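Local coordinates for protein chitinase (Paenibacillus sp. FPU-7, PDB 5GZT) that probably cleaves internal beta-1,4 linkages between N-acetylglucosamine units of chitin and chitodextrins at random, as an endochitinase, at residues Ile404-Glu409 and Ala431-Leu436. Numbering follows the deposited sequence.
Sequences IDLDWE and ALLKLL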
loop_
_atom_site.group_PDB
_atom_site.type_symbol
_atom_site.label_atom_id
_atom_site.label_comp_id
_atom_site.label_asym_id
_atom_site.label_seq_id
_atom_site.Cartn_x
_atom_site.Cartn_y
_atom_site.Cartn_z
ATOM N N ILE B 404 -12.675 -4.871 -3.721
ATOM C CA ILE B 404 -12.658 -6.298 -3.452
ATOM C C ILE B 404 -11.333 -6.821 -4.009
ATOM O O ILE B 404 -10.954 -6.510 -5.181
ATOM C CB ILE B 404 -13.760 -7.054 -4.236
ATOM C CG1 ILE B 404 -15.175 -6.637 -3.774
ATOM C CG2 ILE B 404 -13.690 -8.559 -4.094
ATOM C CD1 ILE B 404 -16.272 -7.160 -4.711
ATOM N N ASP B 405 -10.713 -7.703 -3.237
ATOM C CA ASP B 405 -9.520 -8.435 -3.663
ATOM C C ASP B 405 -9.756 -9.934 -3.529
ATOM O O ASP B 405 -10.270 -10.359 -2.537
ATOM C CB ASP B 405 -8.265 -7.919 -2.845
ATOM C CG ASP B 405 -7.102 -8.871 -2.925
ATOM O OD1 ASP B 405 -6.439 -8.837 -3.972
ATOM O OD2 ASP B 405 -6.933 -9.693 -2.003
ATOM N N LEU B 406 -9.352 -10.759 -4.479
ATOM C CA LEU B 406 -9.473 -12.202 -4.291
ATOM C C LEU B 406 -8.129 -12.819 -4.131
ATOM O O LEU B 406 -7.236 -12.553 -4.954
ATOM C CB LEU B 406 -10.095 -12.884 -5.479
ATOM C CG LEU B 406 -11.496 -12.429 -5.991
ATOM C CD1 LEU B 406 -11.958 -13.462 -6.990
ATOM C CD2 LEU B 406 -12.466 -12.290 -4.843
ATOM N N ASP B 407 -8.004 -13.702 -3.135
ATOM C CA ASP B 407 -6.803 -14.500 -2.888
ATOM C C ASP B 407 -7.165 -15.944 -2.950
ATOM O O ASP B 407 -7.295 -16.640 -1.882
ATOM C CB ASP B 407 -6.110 -14.160 -1.511
ATOM C CG ASP B 407 -5.734 -12.702 -1.385
ATOM O OD1 ASP B 407 -6.013 -11.936 -2.374
ATOM O OD2 ASP B 407 -5.167 -12.289 -0.301
ATOM N N TRP B 408 -7.290 -16.454 -4.178
ATOM C CA TRP B 408 -7.529 -17.879 -4.326
ATOM C C TRP B 408 -6.240 -18.619 -4.426
ATOM O O TRP B 408 -5.384 -18.382 -5.330
ATOM C CB TRP B 408 -8.440 -18.085 -5.538
ATOM C CG TRP B 408 -8.832 -19.450 -6.075
ATOM C CD1 TRP B 408 -8.403 -20.694 -5.727
ATOM C CD2 TRP B 408 -9.751 -19.631 -7.162
ATOM N NE1 TRP B 408 -9.002 -21.639 -6.544
ATOM C CE2 TRP B 408 -9.793 -20.998 -7.455
ATOM C CE3 TRP B 408 -10.525 -18.730 -7.934
ATOM C CZ2 TRP B 408 -10.612 -21.525 -8.451
ATOM C CZ3 TRP B 408 -11.321 -19.266 -8.986
ATOM C CH2 TRP B 408 -11.356 -20.642 -9.206
ATOM N N GLU B 409 -6.087 -19.584 -3.529
ATOM C CA GLU B 409 -4.798 -20.229 -3.314
ATOM C C GLU B 409 -4.925 -21.724 -3.477
ATOM O O GLU B 409 -5.005 -22.449 -2.527
ATOM C CB GLU B 409 -4.172 -19.791 -1.953
ATOM C CG GLU B 409 -4.155 -18.259 -1.749
ATOM C CD GLU B 409 -3.290 -17.768 -0.571
ATOM O OE1 GLU B 409 -2.507 -18.561 -0.067
ATOM O OE2 GLU B 409 -3.388 -16.581 -0.180
ATOM N N ALA B 431 -13.680 -15.625 -15.879
ATOM C CA ALA B 431 -15.130 -15.274 -15.928
ATOM C C ALA B 431 -15.596 -14.623 -14.627
ATOM O O ALA B 431 -16.281 -13.590 -14.626
ATOM C CB ALA B 431 -15.929 -16.544 -16.211
ATOM N N LEU B 432 -15.166 -15.202 -13.499
ATOM C CA LEU B 432 -15.521 -14.616 -12.207
ATOM C C LEU B 432 -15.043 -13.185 -12.088
ATOM O O LEU B 432 -15.763 -12.281 -11.633
ATOM C CB LEU B 432 -14.997 -15.521 -11.055
ATOM C CG LEU B 432 -15.058 -15.018 -9.628
ATOM C CD1 LEU B 432 -16.440 -14.511 -9.205
ATOM C CD2 LEU B 432 -14.598 -16.181 -8.750
ATOM N N LEU B 433 -13.798 -12.965 -12.507
ATOM C CA LEU B 433 -13.221 -11.609 -12.435
ATOM C C LEU B 433 -13.954 -10.647 -13.353
ATOM O O LEU B 433 -14.240 -9.486 -12.998
ATOM C CB LEU B 433 -11.713 -11.666 -12.755
ATOM C CG LEU B 433 -10.853 -12.298 -11.638
ATOM C CD1 LEU B 433 -9.449 -12.526 -12.152
ATOM C CD2 LEU B 433 -10.835 -11.458 -10.382
ATOM N N LYS B 434 -14.202 -11.117 -14.561
ATOM C CA LYS B 434 -15.037 -10.339 -15.522
ATOM C C LYS B 434 -16.355 -9.873 -14.902
ATOM O O LYS B 434 -16.714 -8.655 -14.863
ATOM C CB LYS B 434 -15.297 -11.249 -16.712
ATOM C CG LYS B 434 -16.086 -10.620 -17.847
ATOM C CD LYS B 434 -16.093 -11.598 -19.021
ATOM C CE LYS B 434 -16.732 -10.997 -20.267
ATOM N NZ LYS B 434 -18.129 -10.597 -19.988
ATOM N N LEU B 435 -17.073 -10.853 -14.353
ATOM C CA LEU B 435 -18.338 -10.561 -13.731
ATOM C C LEU B 435 -18.235 -9.486 -12.682
ATOM O O LEU B 435 -19.003 -8.520 -12.682
ATOM C CB LEU B 435 -18.955 -11.824 -13.157
ATOM C CG LEU B 435 -20.364 -11.689 -12.554
ATOM C CD1 LEU B 435 -21.381 -11.023 -13.500
ATOM C CD2 LEU B 435 -20.809 -13.086 -12.152
ATOM N N LEU B 436 -17.248 -9.606 -11.798
ATOM C CA LEU B 436 -17.151 -8.692 -10.649
ATOM C C LEU B 436 -16.868 -7.297 -11.119
ATOM O O LEU B 436 -17.338 -6.261 -10.543
ATOM C CB LEU B 436 -15.993 -9.160 -9.706
ATOM C CG LEU B 436 -16.278 -10.385 -8.843
ATOM C CD1 LEU B 436 -14.972 -11.052 -8.443
ATOM C CD2 LEU B 436 -17.087 -9.954 -7.647
#
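Asp405 OD2, on the far face of the strand from Ile404 and Leu406, which pack against helix residues 431-436, is hydrogen-bonded with Ser366 OG of adjoining strand 362-368 and lies 2.5 Å from Asp407 OD1. Asp407 OD2 is hydrogen-bonded with Tyr282 OH, from the more distant barrel strand 264-284; aspartates suit this polar inner face. The other face is wholly apolar where it meets the helix. Leu406 is the hub: its CG stands anti to its own carbonyl carbon (chi1 -56°), and its CD1 meets Leu436 CD1 tip to tip at 4.1 Å. Leu433 runs past in the opposite direction, bringing its CD2 to 4.1 Å from Leu406 CD1, and Leu432 CD2 closes the group at 4.2 Å from Leu406 CD1. Ile404, whose beta-branch suits an extended strand, crosses Leu436 at about a right angle, its CD1 4.1 Å from Leu436 CD2; leucine's terminal fork thus lets Leu436 touch two strand side chains. Leu436 also touches Ala389 and Leu432 touches Phe388, both of helix 382-398. The axes of 404-407 and 431-436, 11.2 Å apart at closest approach, run nearly antiparallel (172°), as in a beta/alpha unit of the TIM barrel; Asp405, Asp407 and Glu409 supply the last three acids of the family 18 DxxDxDxE signature.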